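Endoglucanase (Humicola insolens, PDB 1DYS) hydrolyses internal beta-1,4-glucosidic linkages of cellulose as a family 6 glycoside hydrolase, contributing to the recycling of plant biomass. Local coordinates at residues Val117-Ser128 / Tyr165-Ile175; Leu193-Leu204 / Asn249-Pro260. One frame throughout, in Å; residues are numbered along the deposited sequence.

Contact 1 of 2, residues Val117-Ser128 / Tyr165-Ile175; sequences VNPFAQKLKAAS and YAISQLQASHI
Val117 and Ala166 mark where helix 117-126 and helix 165-169 run side by side, their axes 9.9 Å apart and only 22° from parallel; the close spacing continues at Ala121 and Leu170, beyond which segment 165-175 turns through Ala172-Ile175 into a strand. Val117 sets CG1 against CE2 of Tyr165 at 3.7 Å, and Leu170 lays CD2 on CA and CB of Ala121. With its CG anti to the backbone N (chi1 -179°), Tyr165 brings its hydroxyl to Asn118, where OH donates to a lone pair of OD1 in the amide plane at 2.6 Å. Lys125, extended beyond CG, donates from NZ to Gln169 O at 3.0 Å, from above that carbonyl's plane, and also to two waters. His174 NE2 donates almost straight (171°) to Leu124 O, 2.8 Å away in the ring plane, while Ser128 CA covers one ring face and Ile175 CG1 the other. A leucine in place of His174 would probably leave Leu124 O without this donor at the helix end. Phe120 and Leu124 continue to strand 79-85 of the distorted alpha/beta barrel. Tyr165, Lys125 and His174 thus add directed bonds to the Val117/Ala121/Leu170 packing, two of them to backbone carbonyls near helix ends.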
loop_
_atom_site.group_PDB
_atom_site.type_symbol
_atom_site.label_atom_id
_atom_site.label_comp_id
_atom_site.label_asym_id
_atom_site.label_seq_id
_atom_site.Cartn_x
_atom_site.Cartn_y
_atom_site.Cartn_z
ATOM N N VAL A 117 -10.442 -12.503 9.908
ATOM C CA VAL A 117 -11.197 -13.722 9.595
ATOM C C VAL A 117 -12.591 -13.724 10.224
ATOM O O VAL A 117 -13.571 -13.996 9.513
ATOM C CB VAL A 117 -10.383 -14.964 10.007
ATOM C CG1 VAL A 117 -11.146 -16.238 9.792
ATOM C CG2 VAL A 117 -9.080 -14.993 9.171
ATOM N N ASN A 118 -12.731 -13.365 11.511
ATOM C CA ASN A 118 -14.091 -13.444 12.077
ATOM C C ASN A 118 -15.121 -12.662 11.325
ATOM O O ASN A 118 -16.172 -13.219 10.939
ATOM C CB ASN A 118 -14.055 -13.140 13.571
ATOM C CG ASN A 118 -13.337 -14.253 14.303
ATOM O OD1 ASN A 118 -12.942 -15.326 13.860
ATOM N ND2 ASN A 118 -13.118 -13.967 15.606
ATOM N N PRO A 119 -14.895 -11.412 11.030
ATOM C CA PRO A 119 -15.824 -10.555 10.319
ATOM C C PRO A 119 -16.064 -11.090 8.913
ATOM O O PRO A 119 -17.193 -11.009 8.411
ATOM C CB PRO A 119 -15.365 -9.102 10.367
ATOM C CG PRO A 119 -14.099 -9.201 11.156
ATOM C CD PRO A 119 -13.778 -10.616 11.566
ATOM N N PHE A 120 -15.024 -11.628 8.292
ATOM C CA PHE A 120 -15.159 -12.232 6.976
ATOM C C PHE A 120 -16.172 -13.383 7.050
ATOM O O PHE A 120 -17.138 -13.400 6.272
ATOM C CB PHE A 120 -13.806 -12.759 6.497
ATOM C CG PHE A 120 -13.626 -12.965 5.019
ATOM C CD1 PHE A 120 -14.400 -13.858 4.286
ATOM C CD2 PHE A 120 -12.595 -12.249 4.417
ATOM C CE1 PHE A 120 -14.116 -14.024 2.947
ATOM C CE2 PHE A 120 -12.296 -12.413 3.076
ATOM C CZ PHE A 120 -13.093 -13.295 2.355
ATOM N N ALA A 121 -15.966 -14.235 8.053
ATOM C CA ALA A 121 -16.855 -15.400 8.185
ATOM C C ALA A 121 -18.277 -15.002 8.526
ATOM O O ALA A 121 -19.205 -15.647 8.020
ATOM C CB ALA A 121 -16.283 -16.354 9.201
ATOM N N GLN A 122 -18.435 -13.984 9.351
ATOM C CA GLN A 122 -19.771 -13.529 9.746
ATOM C C GLN A 122 -20.564 -13.116 8.518
ATOM O O GLN A 122 -21.736 -13.492 8.361
ATOM C CB GLN A 122 -19.655 -12.335 10.709
ATOM C CG GLN A 122 -20.999 -11.710 11.094
ATOM C CD GLN A 122 -20.786 -10.483 11.967
ATOM O OE1 GLN A 122 -19.684 -10.167 12.427
ATOM N NE2 GLN A 122 -21.862 -9.747 12.228
ATOM N N LYS A 123 -19.934 -12.299 7.654
ATOM C CA LYS A 123 -20.623 -11.825 6.461
ATOM C C LYS A 123 -20.993 -12.942 5.499
ATOM O O LYS A 123 -22.101 -12.966 4.963
ATOM C CB LYS A 123 -19.628 -10.894 5.711
ATOM C CG LYS A 123 -19.574 -9.535 6.426
ATOM C CD LYS A 123 -18.580 -8.668 5.634
ATOM C CE LYS A 123 -18.219 -7.408 6.430
ATOM N NZ LYS A 123 -19.386 -6.531 6.642
ATOM N N LEU A 124 -20.110 -13.932 5.323
ATOM C CA LEU A 124 -20.463 -15.023 4.402
ATOM C C LEU A 124 -21.493 -15.969 5.021
ATOM O O LEU A 124 -22.370 -16.411 4.275
ATOM C CB LEU A 124 -19.214 -15.800 3.979
ATOM C CG LEU A 124 -18.481 -15.272 2.739
ATOM C CD1 LEU A 124 -17.985 -13.845 2.942
ATOM C CD2 LEU A 124 -17.265 -16.157 2.502
ATOM N N LYS A 125 -21.396 -16.264 6.314
ATOM C CA LYS A 125 -22.372 -17.202 6.912
ATOM C C LYS A 125 -23.731 -16.538 6.983
ATOM O O LYS A 125 -24.746 -17.249 6.907
ATOM C CB LYS A 125 -21.889 -17.685 8.287
ATOM C CG LYS A 125 -20.729 -18.674 8.187
ATOM C CD LYS A 125 -20.209 -19.111 9.561
ATOM C CE LYS A 125 -19.147 -20.180 9.348
ATOM N NZ LYS A 125 -18.493 -20.599 10.598
ATOM N N ALA A 126 -23.809 -15.213 7.077
ATOM C CA ALA A 126 -25.131 -14.547 7.077
ATOM C C ALA A 126 -25.754 -14.624 5.701
ATOM O O ALA A 126 -26.977 -14.763 5.559
ATOM C CB ALA A 126 -24.979 -13.105 7.535
ATOM N N ALA A 127 -24.928 -14.596 4.648
ATOM C CA ALA A 127 -25.473 -14.617 3.288
ATOM C C ALA A 127 -25.563 -16.032 2.766
ATOM O O ALA A 127 -24.961 -16.434 1.758
ATOM C CB ALA A 127 -24.594 -13.735 2.383
ATOM N N SER A 128 -26.368 -16.867 3.424
ATOM C CA SER A 128 -26.570 -18.274 3.118
ATOM C C SER A 128 -27.217 -18.567 1.763
ATOM O O SER A 128 -27.151 -19.703 1.276
ATOM C CB SER A 128 -27.419 -18.919 4.225
ATOM O OG SER A 128 -28.660 -18.297 4.419
ATOM N N TYR A 165 -6.831 -21.553 10.787
ATOM C CA TYR A 165 -7.906 -20.850 11.437
ATOM C C TYR A 165 -8.935 -20.316 10.435
ATOM O O TYR A 165 -10.143 -20.470 10.646
ATOM C CB TYR A 165 -7.390 -19.708 12.337
ATOM C CG TYR A 165 -8.528 -19.000 13.040
ATOM C CD1 TYR A 165 -9.009 -19.553 14.242
ATOM C CD2 TYR A 165 -9.143 -17.850 12.603
ATOM C CE1 TYR A 165 -10.062 -18.964 14.904
ATOM C CE2 TYR A 165 -10.206 -17.267 13.262
ATOM C CZ TYR A 165 -10.666 -17.823 14.440
ATOM O OH TYR A 165 -11.704 -17.262 15.135
ATOM N N ALA A 166 -8.412 -19.785 9.331
ATOM C CA ALA A 166 -9.335 -19.284 8.302
ATOM C C ALA A 166 -10.169 -20.424 7.699
ATOM O O ALA A 166 -11.386 -20.216 7.599
ATOM C CB ALA A 166 -8.448 -18.609 7.262
ATOM N N ILE A 167 -9.568 -21.585 7.448
ATOM C CA ILE A 167 -10.335 -22.715 6.930
ATOM C C ILE A 167 -11.368 -23.109 7.979
ATOM O O ILE A 167 -12.522 -23.358 7.648
ATOM C CB ILE A 167 -9.428 -23.916 6.634
ATOM C CG1 ILE A 167 -8.441 -23.567 5.497
ATOM C CG2 ILE A 167 -10.190 -25.176 6.231
ATOM C CD1 ILE A 167 -7.279 -24.519 5.317
ATOM N N SER A 168 -10.902 -23.213 9.239
ATOM C CA SER A 168 -11.831 -23.638 10.301
ATOM C C SER A 168 -13.047 -22.748 10.413
ATOM O O SER A 168 -14.134 -23.207 10.812
ATOM C CB SER A 168 -11.121 -23.731 11.659
ATOM O OG SER A 168 -10.880 -22.504 12.351
ATOM N N GLN A 169 -12.917 -21.441 10.178
ATOM C CA GLN A 169 -14.042 -20.538 10.315
ATOM C C GLN A 169 -14.967 -20.419 9.106
ATOM O O GLN A 169 -15.993 -19.748 9.208
ATOM C CB GLN A 169 -13.547 -19.104 10.603
ATOM C CG GLN A 169 -13.015 -18.966 12.035
ATOM C CD GLN A 169 -14.228 -18.806 12.938
ATOM O OE1 GLN A 169 -15.089 -17.931 12.749
ATOM N NE2 GLN A 169 -14.354 -19.721 13.886
ATOM N N LEU A 170 -14.614 -21.024 7.980
ATOM C CA LEU A 170 -15.357 -20.875 6.746
ATOM C C LEU A 170 -15.918 -22.178 6.217
ATOM O O LEU A 170 -15.859 -22.488 5.025
ATOM C CB LEU A 170 -14.403 -20.252 5.687
ATOM C CG LEU A 170 -14.030 -18.810 6.070
ATOM C CD1 LEU A 170 -12.865 -18.325 5.186
ATOM C CD2 LEU A 170 -15.170 -17.830 5.951
ATOM N N GLN A 171 -16.388 -23.036 7.143
ATOM C CA GLN A 171 -17.006 -24.291 6.707
ATOM C C GLN A 171 -18.517 -24.083 6.584
ATOM O O GLN A 171 -19.164 -23.807 7.599
ATOM C CB GLN A 171 -16.736 -25.363 7.756
ATOM C CG GLN A 171 -15.317 -25.777 7.990
ATOM C CD GLN A 171 -14.644 -26.416 6.787
ATOM O OE1 GLN A 171 -15.064 -27.471 6.315
ATOM N NE2 GLN A 171 -13.596 -25.766 6.313
ATOM N N ALA A 172 -19.075 -24.176 5.389
ATOM C CA ALA A 172 -20.520 -24.021 5.185
ATOM C C ALA A 172 -20.862 -24.599 3.815
ATOM O O ALA A 172 -19.960 -24.650 2.965
ATOM C CB ALA A 172 -20.948 -22.577 5.258
ATOM N N SER A 173 -22.084 -25.062 3.565
ATOM C CA SER A 173 -22.359 -25.642 2.254
ATOM C C SER A 173 -22.348 -24.642 1.108
ATOM O O SER A 173 -22.273 -25.090 -0.040
ATOM C CB SER A 173 -23.708 -26.368 2.317
ATOM O OG SER A 173 -24.771 -25.442 2.342
ATOM N N HIS A 174 -22.412 -23.333 1.357
ATOM C CA HIS A 174 -22.439 -22.332 0.312
ATOM C C HIS A 174 -21.079 -21.623 0.187
ATOM O O HIS A 174 -20.931 -20.723 -0.624
ATOM C CB HIS A 174 -23.558 -21.310 0.514
ATOM C CG HIS A 174 -23.347 -20.505 1.772
ATOM N ND1 HIS A 174 -23.396 -21.060 3.033
ATOM C CD2 HIS A 174 -23.073 -19.192 1.933
ATOM C CE1 HIS A 174 -23.173 -20.109 3.927
ATOM N NE2 HIS A 174 -22.930 -18.964 3.290
ATOM N N ILE A 175 -20.120 -22.117 0.967
ATOM C CA ILE A 175 -18.763 -21.550 0.910
ATOM C C ILE A 175 -17.798 -22.613 0.400
ATOM O O ILE A 175 -17.627 -23.690 0.979
ATOM C CB ILE A 175 -18.285 -21.087 2.299
ATOM C CG1 ILE A 175 -19.194 -20.015 2.892
ATOM C CG2 ILE A 175 -16.840 -20.572 2.203
ATOM C CD1 ILE A 175 -18.833 -19.670 4.347
HETATM O O HOH W 1 -11.639 -15.990 17.689
HETATM O O HOH W 2 -16.838 -22.718 10.078
HETATM O O HOH W 3 -17.654 -18.642 12.386
#

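Contact 2 of 2, residues Leu193-Leu204 / Asn249-Pro260; sequences LEPTAQEVATIL and NIANAMRQRGLP
Glu194 OE1 is gripped twice by Arg257, whose NE and NH2 both donate to this one oxygen, NE at 2.9 Å and NH2 at 2.8 Å. The approach is side-on: OE1 lies in the guanidinium plane, and the carboxylate is turned only 22° from it. NE comes nearly along the C-O axis of OE1, whereas NH2 arrives on its anti side. The remaining nitrogen, NH1, donates almost straight to Gln198 OE1 at 2.8 Å, entering well above that amide's plane. A water bridges NH2 to the same amide oxygen. Arg257 gets here with its chain extended from CG to NE, passing Ala197 so that CB of Ala197 sits 3.5 Å from NE, over one face of the guanidinium. The other carboxylate oxygen, Glu194 OE2, is joined through a water to Ala253 O.

Beneath this polar cover helix 193-204 and helix 249-255 cross at -56°, with Ala197 and Ala253 allowing the approach. Met254 bends at chi2 (-71°) and tucks CE 3.6 Å from Ala197 CA and against Val200 CG2. At one end Leu193 CD2 meets Ile250 CD1; at the other, Leu259 CD1 rests on Ala201 CB and its CD2 faces Leu204. A Schellman motif with Gly258 at positive phi follows helix 249-255 and leads the chain to Leu259. Val200 and Met254 both touch Phe216, so the inner side of the helix pair packs on strand 215-218. The bonds of NE and NH2 to the carboxylate and of NH1 to the Gln198 amide oxygen probably hold the guanidinium flat over the Ala197-Gln198 backbone and fix its rotation, beside the apolar packing.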
loop_
_atom_site.group_PDB
_atom_site.type_symbol
_atom_site.label_atom_id
_atom_site.label_comp_id
_atom_site.label_asym_id
_atom_site.label_seq_id
_atom_site.Cartn_x
_atom_site.Cartn_y
_atom_site.Cartn_z
ATOM N N LEU A 193 6.534 -30.667 -5.949
ATOM C CA LEU A 193 5.159 -31.146 -5.819
ATOM C C LEU A 193 4.823 -31.797 -4.494
ATOM O O LEU A 193 3.717 -31.626 -3.941
ATOM C CB LEU A 193 4.850 -32.134 -6.954
ATOM C CG LEU A 193 5.052 -31.683 -8.392
ATOM C CD1 LEU A 193 5.208 -32.911 -9.290
ATOM C CD2 LEU A 193 3.906 -30.813 -8.875
ATOM N N GLU A 194 5.756 -32.615 -3.977
ATOM C CA GLU A 194 5.466 -33.266 -2.684
ATOM C C GLU A 194 5.578 -32.326 -1.507
ATOM O O GLU A 194 4.682 -32.238 -0.671
ATOM C CB GLU A 194 6.237 -34.562 -2.463
ATOM C CG GLU A 194 5.722 -35.663 -3.388
ATOM C CD GLU A 194 4.309 -36.123 -3.078
ATOM O OE1 GLU A 194 3.748 -35.778 -2.007
ATOM O OE2 GLU A 194 3.768 -36.851 -3.944
ATOM N N PRO A 195 6.594 -31.489 -1.450
ATOM C CA PRO A 195 6.733 -30.487 -0.402
ATOM C C PRO A 195 5.485 -29.610 -0.404
ATOM O O PRO A 195 5.027 -29.252 0.677
ATOM C CB PRO A 195 7.998 -29.667 -0.718
ATOM C CG PRO A 195 8.778 -30.694 -1.505
ATOM C CD PRO A 195 7.774 -31.517 -2.313
ATOM N N THR A 196 4.887 -29.344 -1.571
ATOM C CA THR A 196 3.632 -28.584 -1.611
ATOM C C THR A 196 2.472 -29.351 -1.017
ATOM O O THR A 196 1.672 -28.864 -0.205
ATOM C CB THR A 196 3.293 -28.194 -3.069
ATOM O OG1 THR A 196 4.414 -27.416 -3.516
ATOM C CG2 THR A 196 2.034 -27.358 -3.137
ATOM N N ALA A 197 2.340 -30.648 -1.353
ATOM C CA ALA A 197 1.276 -31.449 -0.765
ATOM C C ALA A 197 1.407 -31.633 0.732
ATOM O O ALA A 197 0.404 -31.704 1.437
ATOM C CB ALA A 197 1.223 -32.829 -1.445
ATOM N N GLN A 198 2.648 -31.707 1.221
ATOM C CA GLN A 198 2.926 -31.867 2.640
ATOM C C GLN A 198 2.458 -30.627 3.403
ATOM O O GLN A 198 1.875 -30.703 4.480
ATOM C CB GLN A 198 4.427 -32.118 2.877
ATOM C CG GLN A 198 4.747 -32.319 4.371
ATOM C CD GLN A 198 3.967 -33.553 4.835
ATOM O OE1 GLN A 198 4.211 -34.616 4.258
ATOM N NE2 GLN A 198 3.051 -33.425 5.784
ATOM N N GLU A 199 2.747 -29.465 2.795
ATOM C CA GLU A 199 2.304 -28.200 3.399
ATOM C C GLU A 199 0.801 -28.141 3.530
ATOM O O GLU A 199 0.275 -27.727 4.578
ATOM C CB GLU A 199 2.834 -27.023 2.591
ATOM C CG GLU A 199 3.232 -25.800 3.391
ATOM C CD GLU A 199 3.845 -26.054 4.748
ATOM O OE1 GLU A 199 4.639 -26.984 4.955
ATOM O OE2 GLU A 199 3.501 -25.245 5.656
ATOM N N VAL A 200 0.057 -28.515 2.483
ATOM C CA VAL A 200 -1.394 -28.570 2.543
ATOM C C VAL A 200 -1.847 -29.581 3.593
ATOM O O VAL A 200 -2.778 -29.299 4.334
ATOM C CB VAL A 200 -1.926 -28.913 1.133
ATOM C CG1 VAL A 200 -3.402 -29.190 1.151
ATOM C CG2 VAL A 200 -1.575 -27.788 0.151
ATOM N N ALA A 201 -1.188 -30.761 3.631
ATOM C CA ALA A 201 -1.634 -31.724 4.642
ATOM C C ALA A 201 -1.451 -31.131 6.048
ATOM O O ALA A 201 -2.357 -31.292 6.871
ATOM C CB ALA A 201 -0.976 -33.083 4.531
ATOM N N THR A 202 -0.320 -30.527 6.342
ATOM C CA THR A 202 -0.069 -29.931 7.656
ATOM C C THR A 202 -1.080 -28.853 7.987
ATOM O O THR A 202 -1.570 -28.811 9.115
ATOM C CB THR A 202 1.355 -29.361 7.702
ATOM O OG1 THR A 202 2.272 -30.446 7.533
ATOM C CG2 THR A 202 1.637 -28.619 8.996
ATOM N N ILE A 203 -1.369 -27.946 7.044
ATOM C CA ILE A 203 -2.365 -26.913 7.264
ATOM C C ILE A 203 -3.755 -27.460 7.518
ATOM O O ILE A 203 -4.483 -26.913 8.360
ATOM C CB ILE A 203 -2.430 -25.929 6.067
ATOM C CG1 ILE A 203 -1.173 -25.059 6.176
ATOM C CG2 ILE A 203 -3.698 -25.103 6.013
ATOM C CD1 ILE A 203 -0.795 -24.387 4.883
ATOM N N LEU A 204 -4.168 -28.487 6.789
ATOM C CA LEU A 204 -5.493 -29.070 6.984
ATOM C C LEU A 204 -5.608 -29.749 8.346
ATOM O O LEU A 204 -6.654 -29.663 9.012
ATOM C CB LEU A 204 -5.800 -30.051 5.844
ATOM C CG LEU A 204 -6.159 -29.340 4.523
ATOM C CD1 LEU A 204 -6.387 -30.343 3.413
ATOM C CD2 LEU A 204 -7.417 -28.510 4.715
ATOM N N ASN A 249 -0.764 -32.570 -11.792
ATOM C CA ASN A 249 0.383 -33.042 -11.049
ATOM C C ASN A 249 0.134 -32.868 -9.552
ATOM O O ASN A 249 0.408 -33.777 -8.781
ATOM C CB ASN A 249 1.643 -32.318 -11.483
ATOM C CG ASN A 249 2.114 -32.757 -12.865
ATOM O OD1 ASN A 249 1.769 -33.850 -13.348
ATOM N ND2 ASN A 249 2.895 -31.892 -13.492
ATOM N N ILE A 250 -0.381 -31.678 -9.193
ATOM C CA ILE A 250 -0.715 -31.469 -7.790
ATOM C C ILE A 250 -1.867 -32.402 -7.428
ATOM O O ILE A 250 -1.792 -33.087 -6.403
ATOM C CB ILE A 250 -1.070 -30.008 -7.432
ATOM C CG1 ILE A 250 0.153 -29.104 -7.517
ATOM C CG2 ILE A 250 -1.697 -29.972 -6.028
ATOM C CD1 ILE A 250 1.219 -29.263 -6.453
ATOM N N ALA A 251 -2.905 -32.483 -8.276
ATOM C CA ALA A 251 -4.058 -33.337 -7.951
ATOM C C ALA A 251 -3.653 -34.796 -7.765
ATOM O O ALA A 251 -4.147 -35.442 -6.845
ATOM C CB ALA A 251 -5.105 -33.185 -9.049
ATOM N N ASN A 252 -2.678 -35.264 -8.533
ATOM C CA ASN A 252 -2.171 -36.639 -8.384
ATOM C C ASN A 252 -1.420 -36.859 -7.079
ATOM O O ASN A 252 -1.603 -37.877 -6.383
ATOM C CB ASN A 252 -1.317 -36.959 -9.623
ATOM C CG ASN A 252 -2.138 -37.150 -10.885
ATOM O OD1 ASN A 252 -3.376 -37.120 -10.889
ATOM N ND2 ASN A 252 -1.519 -37.330 -12.049
ATOM N N ALA A 253 -0.610 -35.890 -6.634
ATOM C CA ALA A 253 0.112 -35.925 -5.387
ATOM C C ALA A 253 -0.878 -35.895 -4.223
ATOM O O ALA A 253 -0.691 -36.636 -3.259
ATOM C CB ALA A 253 1.096 -34.777 -5.224
ATOM N N MET A 254 -1.905 -35.054 -4.296
ATOM C CA MET A 254 -2.911 -34.979 -3.253
ATOM C C MET A 254 -3.722 -36.252 -3.093
ATOM O O MET A 254 -4.085 -36.670 -2.000
ATOM C CB MET A 254 -3.879 -33.817 -3.550
ATOM C CG MET A 254 -3.141 -32.483 -3.566
ATOM S SD MET A 254 -2.584 -31.896 -1.936
ATOM C CE MET A 254 -1.723 -30.414 -2.507
ATOM N N ARG A 255 -4.112 -36.808 -4.233
ATOM C CA ARG A 255 -4.926 -38.016 -4.294
ATOM C C ARG A 255 -4.326 -39.190 -3.556
ATOM O O ARG A 255 -4.978 -39.915 -2.805
ATOM C CB ARG A 255 -5.084 -38.326 -5.795
ATOM C CG ARG A 255 -5.752 -39.670 -6.027
ATOM C CD ARG A 255 -6.104 -39.819 -7.489
ATOM N NE ARG A 255 -6.970 -38.739 -7.955
ATOM C CZ ARG A 255 -6.636 -37.854 -8.875
ATOM N NH1 ARG A 255 -5.418 -37.889 -9.413
ATOM N NH2 ARG A 255 -7.450 -36.897 -9.271
ATOM N N GLN A 256 -3.015 -39.385 -3.698
ATOM C CA GLN A 256 -2.223 -40.409 -3.078
ATOM C C GLN A 256 -2.084 -40.231 -1.571
ATOM O O GLN A 256 -1.653 -41.144 -0.856
ATOM C CB GLN A 256 -0.798 -40.425 -3.647
ATOM C CG GLN A 256 -0.644 -41.166 -4.952
ATOM C CD GLN A 256 -1.540 -42.394 -5.024
ATOM O OE1 GLN A 256 -2.371 -42.487 -5.922
ATOM N NE2 GLN A 256 -1.407 -43.280 -4.049
ATOM N N ARG A 257 -2.374 -39.024 -1.086
ATOM C CA ARG A 257 -2.319 -38.740 0.339
ATOM C C ARG A 257 -3.755 -38.613 0.854
ATOM O O ARG A 257 -4.058 -38.258 1.993
ATOM C CB ARG A 257 -1.506 -37.500 0.673
ATOM C CG ARG A 257 -0.050 -37.489 0.207
ATOM C CD ARG A 257 0.443 -36.045 0.256
ATOM N NE ARG A 257 1.868 -35.858 0.161
ATOM C CZ ARG A 257 2.715 -35.525 1.134
ATOM N NH1 ARG A 257 2.335 -35.374 2.391
ATOM N NH2 ARG A 257 3.991 -35.370 0.797
ATOM N N GLY A 258 -4.699 -38.833 -0.056
ATOM C CA GLY A 258 -6.128 -38.749 0.162
ATOM C C GLY A 258 -6.703 -37.384 0.505
ATOM O O GLY A 258 -7.607 -37.188 1.317
ATOM N N LEU A 259 -6.147 -36.347 -0.096
ATOM C CA LEU A 259 -6.560 -34.952 0.145
ATOM C C LEU A 259 -7.258 -34.447 -1.098
ATOM O O LEU A 259 -7.218 -35.136 -2.131
ATOM C CB LEU A 259 -5.276 -34.148 0.353
ATOM C CG LEU A 259 -4.366 -34.504 1.530
ATOM C CD1 LEU A 259 -3.029 -33.795 1.416
ATOM C CD2 LEU A 259 -5.016 -34.168 2.865
ATOM N N PRO A 260 -7.919 -33.309 -1.039
ATOM C CA PRO A 260 -8.627 -32.682 -2.132
ATOM C C PRO A 260 -7.743 -32.445 -3.344
ATOM O O PRO A 260 -6.528 -32.389 -3.266
ATOM C CB PRO A 260 -9.273 -31.376 -1.644
ATOM C CG PRO A 260 -8.688 -31.233 -0.276
ATOM C CD PRO A 260 -8.015 -32.496 0.186
HETATM O O HOH W 4 1.400 -38.174 -2.837
HETATM O O HOH W 5 6.586 -34.888 2.010
#

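Contacts 1 and 2 both join helices that pack around the same distorted barrel, with centres about 24 Å apart, and follow one another along the chain. Contact 1 is the more buried, packing nearly parallel helices and continuing into the strand that starts at Ile175; contact 2 is partly buried, and its helices cross much more steeply. Their polar chemistry differs accordingly: contact 1 relies on tyrosine, histidine and lysine donors to carbonyl oxygens, two of them on the backbone, whereas contact 2 carries a salt bridge on its outer side. Helix 150-169 connects them physically, since its Ile167, turned away from contact 1, packs CD1 3.7 Å from CG2 of Ile203 on helix 190-207.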